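Local coordinates for protein glutaredoxin-glutathione complex (Polygonaceae, PDB 5KQA) that binds glutathione and, as a thioredoxin-fold oxidoreductase of the glutaredoxin family, probably uses it in thiol-disulfide exchange, at residues C50-K55 / G102-V107. Numbering follows the deposited sequence.
Sequences CSRVKK and GGCDSV. With GSH (glutathione), chain B.
Cys104 meets Val53 and Arg52 where two helices of the glutaredoxin form of the thioredoxin fold come together: helix 48-60, with a CxxC pair, Cys47 just before it and Cys50 in its first turn, consistent with the redox motif of the family, and helix 104-112, whose first residues hold glutathione. Cys104 illustrates how one residue can serve a ligand with its backbone N-H and a neighbouring helix with its thiol. CB of Cys104 lies 3.2 Å from O12 of the GSH carboxylate and 3.5 Å from Val53 CG1. Beyond it, SG stands anti to the backbone N (chi1 -172°), turned from the amide that serves the ligand, and reaches helix 48-60. There Cys104 SG rests 3.4 Å from Val53 CG1 and also touches CB of Arg52. The arginine chain, bent at chi2 and chi3, then folds over the sulfur, so that SG lies above one face of the guanidinium, displaced toward its rim. Tight packing of Val53 CG1 against Cys104 CA adds to the apolar contact of these two residues; no hydrogen bond joins 50-55 to 102-107, while Pro92 and Val41 also touch Val53. The polar work is done at the helix start, where Gly103 is the N-cap. The amides of Cys104 and Asp105 each grip one oxygen of the same GSH carboxylate, an arrangement in which the helix dipole would probably favour the negative charge. The modelled 2.4 Å between Asp105 OD2 and GSH N1 is doubtfully short, though it places the carboxylate beside the amine, and Asp105 OD1 turns its anti lone pair to Ser106 N, 2.6 Å away.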
loop_
_atom_site.group_PDB
_atom_site.type_symbol
_atom_site.label_atom_id
_atom_site.label_comp_id
_atom_site.label_asym_id
_atom_site.label_seq_id
_atom_site.Cartn_x
_atom_site.Cartn_y
_atom_site.Cartn_z
ATOM N N CYS A 50 -8.494 5.370 2.471
ATOM C CA CYS A 50 -7.456 4.720 3.261
ATOM C C CYS A 50 -8.046 4.160 4.547
ATOM O O CYS A 50 -7.751 3.029 4.928
ATOM C CB CYS A 50 -6.327 5.693 3.574
ATOM S SG CYS A 50 -5.379 6.219 2.152
ATOM N N SER A 51 -8.899 4.945 5.203
ATOM C CA SER A 51 -9.571 4.482 6.411
ATOM C C SER A 51 -10.432 3.249 6.151
ATOM O O SER A 51 -10.439 2.324 6.955
ATOM C CB SER A 51 -10.428 5.594 7.010
ATOM O OG SER A 51 -9.598 6.638 7.472
ATOM N N ARG A 52 -11.162 3.242 5.037
ATOM C CA ARG A 52 -11.962 2.073 4.656
ATOM C C ARG A 52 -11.128 0.799 4.517
ATOM O O ARG A 52 -11.510 -0.260 5.031
ATOM C CB ARG A 52 -12.707 2.327 3.337
ATOM C CG ARG A 52 -13.935 3.216 3.456
ATOM C CD ARG A 52 -15.184 2.486 2.976
ATOM N NE ARG A 52 -15.244 2.421 1.521
ATOM C CZ ARG A 52 -15.634 1.357 0.828
ATOM N NH1 ARG A 52 -15.649 1.411 -0.496
ATOM N NH2 ARG A 52 -16.005 0.243 1.448
ATOM N N VAL A 53 -9.997 0.889 3.818
ATOM C CA VAL A 53 -9.216 -0.319 3.548
ATOM C C VAL A 53 -8.566 -0.806 4.830
ATOM O O VAL A 53 -8.466 -2.012 5.055
ATOM C CB VAL A 53 -8.121 -0.125 2.446
ATOM C CG1 VAL A 53 -8.744 0.307 1.132
ATOM C CG2 VAL A 53 -7.040 0.836 2.883
ATOM N N LYS A 54 -8.150 0.127 5.685
ATOM C CA LYS A 54 -7.571 -0.240 6.974
ATOM C C LYS A 54 -8.601 -0.954 7.849
ATOM O O LYS A 54 -8.293 -1.948 8.513
ATOM C CB LYS A 54 -7.037 0.991 7.716
ATOM C CG LYS A 54 -5.809 1.636 7.107
ATOM C CD LYS A 54 -5.583 3.006 7.742
ATOM C CE LYS A 54 -4.565 3.819 6.984
ATOM N NZ LYS A 54 -4.424 5.210 7.535
ATOM N N LYS A 55 -9.819 -0.426 7.867
ATOM C CA LYS A 55 -10.902 -1.039 8.631
ATOM C C LYS A 55 -11.188 -2.472 8.150
ATOM O O LYS A 55 -11.381 -3.381 8.958
ATOM C CB LYS A 55 -12.160 -0.174 8.530
ATOM C CG LYS A 55 -13.269 -0.532 9.500
ATOM C CD LYS A 55 -14.332 0.564 9.504
ATOM C CE LYS A 55 -15.412 0.320 10.551
ATOM N NZ LYS A 55 -16.249 -0.878 10.244
ATOM N N GLY A 102 -3.487 -2.138 -5.639
ATOM C CA GLY A 102 -4.233 -0.984 -6.100
ATOM C C GLY A 102 -4.859 -0.207 -4.960
ATOM O O GLY A 102 -4.330 -0.189 -3.859
ATOM N N GLY A 103 -5.996 0.431 -5.223
ATOM C CA GLY A 103 -6.657 1.249 -4.226
ATOM C C GLY A 103 -7.730 0.512 -3.446
ATOM O O GLY A 103 -7.765 -0.720 -3.415
ATOM N N CYS A 104 -8.610 1.279 -2.812
ATOM C CA CYS A 104 -9.707 0.720 -2.029
ATOM C C CYS A 104 -10.619 -0.167 -2.870
ATOM O O CYS A 104 -10.947 -1.295 -2.484
ATOM C CB CYS A 104 -10.533 1.840 -1.396
ATOM S SG CYS A 104 -11.760 1.239 -0.222
ATOM N N ASP A 105 -11.025 0.357 -4.019
ATOM C CA ASP A 105 -11.844 -0.388 -4.966
ATOM C C ASP A 105 -11.213 -1.728 -5.351
ATOM O O ASP A 105 -11.882 -2.760 -5.356
ATOM C CB ASP A 105 -12.083 0.455 -6.209
ATOM C CG ASP A 105 -10.877 1.303 -6.576
ATOM O OD1 ASP A 105 -9.723 0.838 -6.391
ATOM O OD2 ASP A 105 -11.087 2.446 -7.044
ATOM N N SER A 106 -9.925 -1.703 -5.679
ATOM C CA SER A 106 -9.206 -2.919 -6.058
ATOM C C SER A 106 -9.206 -3.956 -4.942
ATOM O O SER A 106 -9.371 -5.150 -5.192
ATOM C CB SER A 106 -7.764 -2.587 -6.445
ATOM O OG SER A 106 -7.729 -1.609 -7.471
ATOM N N VAL A 107 -9.011 -3.495 -3.707
ATOM C CA VAL A 107 -9.000 -4.389 -2.558
ATOM C C VAL A 107 -10.396 -4.950 -2.328
ATOM O O VAL A 107 -10.566 -6.146 -2.075
ATOM C CB VAL A 107 -8.505 -3.677 -1.273
ATOM C CG1 VAL A 107 -8.778 -4.542 -0.047
ATOM C CG2 VAL A 107 -7.008 -3.323 -1.391
HETATM N N1 GSH B . -10.941 4.763 -6.424
HETATM C CA1 GSH B . -9.908 5.118 -5.506
HETATM C C1 GSH B . -9.876 4.054 -4.432
HETATM O O11 GSH B . -8.839 3.888 -3.734
HETATM O O12 GSH B . -10.889 3.322 -4.248
HETATM C CB1 GSH B . -10.158 6.503 -4.924
HETATM C CG1 GSH B . -9.094 6.862 -3.892
HETATM C CD1 GSH B . -8.940 8.372 -3.730
HETATM O OE1 GSH B . -9.655 9.138 -4.351
HETATM N N2 GSH B . -7.950 8.900 -2.847
HETATM C CA2 GSH B . -7.773 10.308 -2.681
HETATM C C2 GSH B . -6.478 10.795 -3.281
HETATM O O2 GSH B . -5.466 10.111 -3.253
HETATM C CB2 GSH B . -7.624 10.672 -1.221
HETATM S SG2 GSH B . -9.188 10.733 -0.393
HETATM N N3 GSH B . -6.435 12.098 -3.841
HETATM C CA3 GSH B . -5.210 12.589 -4.372
HETATM C C3 GSH B . -4.196 12.703 -3.234
HETATM O O31 GSH B . -2.968 12.538 -3.459
HETATM O O32 GSH B . -4.562 12.957 -2.050
#